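Local coordinates for alpha-1,4-endofucoidanase (Mariniflexile fucanivorans, PDB 6DLH), which hydrolyses fucoidan as an endo-acting retaining enzyme of glycoside hydrolase family 107, its catalytic domain followed by Ig-like domains that bind calcium, at residues F449-P452 and E453-I457. Numbering follows the deposited sequence.
Sequences FWDP and EGVGI. With CA (calcium ion), chain I.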
loop_
_atom_site.group_PDB
_atom_site.type_symbol
_atom_site.label_atom_id
_atom_site.label_comp_id
_atom_site.label_asym_id
_atom_site.label_seq_id
_atom_site.Cartn_x
_atom_site.Cartn_y
_atom_site.Cartn_z
ATOM N N PHE A 449 14.027 -10.749 22.577
ATOM C CA PHE A 449 15.450 -10.826 22.859
ATOM C C PHE A 449 15.849 -12.288 22.999
ATOM O O PHE A 449 15.005 -13.139 23.276
ATOM C CB PHE A 449 15.830 -10.032 24.113
ATOM C CG PHE A 449 14.886 -10.152 25.287
ATOM C CD1 PHE A 449 14.681 -11.366 25.926
ATOM C CD2 PHE A 449 14.216 -9.038 25.766
ATOM C CE1 PHE A 449 13.817 -11.464 27.009
ATOM C CE2 PHE A 449 13.358 -9.130 26.854
ATOM C CZ PHE A 449 13.157 -10.345 27.470
ATOM N N TRP A 450 17.141 -12.562 22.795
ATOM C CA TRP A 450 17.642 -13.925 22.816
ATOM C C TRP A 450 19.148 -13.914 23.043
ATOM O O TRP A 450 19.813 -12.902 22.825
ATOM C CB TRP A 450 17.256 -14.682 21.534
ATOM C CG TRP A 450 17.816 -14.053 20.299
ATOM C CD1 TRP A 450 19.042 -14.283 19.739
ATOM C CD2 TRP A 450 17.178 -13.057 19.483
ATOM N NE1 TRP A 450 19.205 -13.505 18.627
ATOM C CE2 TRP A 450 18.082 -12.740 18.444
ATOM C CE3 TRP A 450 15.936 -12.407 19.525
ATOM C CZ2 TRP A 450 17.781 -11.801 17.460
ATOM C CZ3 TRP A 450 15.639 -11.476 18.552
ATOM C CH2 TRP A 450 16.551 -11.184 17.533
ATOM N N ASP A 451 19.653 -15.051 23.523
ATOM C CA ASP A 451 21.077 -15.320 23.622
ATOM C C ASP A 451 21.522 -15.971 22.316
ATOM O O ASP A 451 21.082 -17.077 21.998
ATOM C CB ASP A 451 21.376 -16.162 24.869
ATOM C CG ASP A 451 22.636 -17.007 24.801
ATOM O OD1 ASP A 451 23.488 -16.735 23.937
ATOM O OD2 ASP A 451 22.748 -17.948 25.609
ATOM N N PRO A 452 22.387 -15.305 21.515
ATOM C CA PRO A 452 22.820 -15.852 20.226
ATOM C C PRO A 452 23.283 -17.304 20.291
ATOM O O PRO A 452 23.008 -18.077 19.375
ATOM C CB PRO A 452 23.965 -14.909 19.834
ATOM C CG PRO A 452 23.548 -13.585 20.433
ATOM C CD PRO A 452 22.946 -13.966 21.772
ATOM N N GLU A 453 23.955 -17.671 21.392
ATOM C CA GLU A 453 24.570 -18.985 21.517
ATOM C C GLU A 453 23.572 -19.995 22.077
ATOM O O GLU A 453 23.854 -21.193 22.108
ATOM C CB GLU A 453 25.843 -18.923 22.362
ATOM C CG GLU A 453 27.023 -18.306 21.630
ATOM C CD GLU A 453 26.934 -16.798 21.477
ATOM O OE1 GLU A 453 26.316 -16.160 22.336
ATOM O OE2 GLU A 453 27.462 -16.268 20.488
ATOM N N GLY A 454 22.415 -19.500 22.531
ATOM C CA GLY A 454 21.288 -20.369 22.833
ATOM C C GLY A 454 21.374 -21.037 24.204
ATOM O O GLY A 454 20.682 -22.027 24.438
ATOM N N VAL A 455 22.205 -20.487 25.102
ATOM C CA VAL A 455 22.255 -20.964 26.476
ATOM C C VAL A 455 20.998 -20.459 27.182
ATOM O O VAL A 455 20.206 -21.258 27.687
ATOM C CB VAL A 455 23.552 -20.560 27.213
ATOM C CG1 VAL A 455 23.606 -21.138 28.624
ATOM C CG2 VAL A 455 24.806 -20.952 26.439
ATOM N N GLY A 456 20.810 -19.133 27.169
ATOM C CA GLY A 456 19.562 -18.536 27.599
ATOM C C GLY A 456 19.759 -17.136 28.168
ATOM O O GLY A 456 20.872 -16.756 28.526
ATOM N N ILE A 457 18.650 -16.393 28.228
ATOM C CA ILE A 457 18.541 -15.106 28.894
ATOM C C ILE A 457 18.413 -15.361 30.398
ATOM O O ILE A 457 17.461 -16.008 30.832
ATOM C CB ILE A 457 17.303 -14.365 28.347
ATOM C CG1 ILE A 457 17.432 -14.042 26.853
ATOM C CG2 ILE A 457 16.980 -13.132 29.183
ATOM C CD1 ILE A 457 18.442 -12.958 26.517
HETATM CA CA CA I . 25.776 -15.526 24.535
HETATM O O HOH W 1 25.331 -16.747 26.703
#
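Glu-453 and Asp-451 lie two residues apart on a type I beta turn, from Asp-451 to Gly-454, and reach the same calcium ion. Glu-453 OE1 binds the metal at 2.4 Å; a chain bent at chi2 (74°) folds its carboxylate back to the ion. The Glu-453 N meets Asp-451 OD1 at 2.8 Å from above the carboxylate plane; the same oxygen binds the calcium at 2.7 Å. Pro-452 between them suits the first corner of the turn, where its ring fixes phi. Gly-454 closes the turn, its N meeting Asp-451 O at 2.8 Å, and its positive phi (81°) is easily adopted without a side chain. Val-455 N gives a weak bond to Asp-451 OD2, and Gly-456 N a straighter one (153°) to the same oxygen, on its anti lone pair. Gly-456 has backbone angles that would press any CB against the preceding carbonyl. Beyond the turn, the branched apolar chain of Ile-457 suits a buried place: CD1 lies 3.7 Å from Trp-450 C and CG1 3.9 Å from Phe-449 CD1, the two side chains crossing at about a right angle. With only an alanine here, both contacts would go, which is likely to leave a gap beside Phe-449. Gly-419 O, just past helix 399-415, and Asp-502, ending strand 494-502, complete the protein ligands. One aspartate thus serves both metal and backbone: OD1 binds calcium and the Glu-453 amide, OD2 takes those of Val-455 and Gly-456 and a weak bond from a metal-bound water, and calcium binding and loop shape are probably coupled.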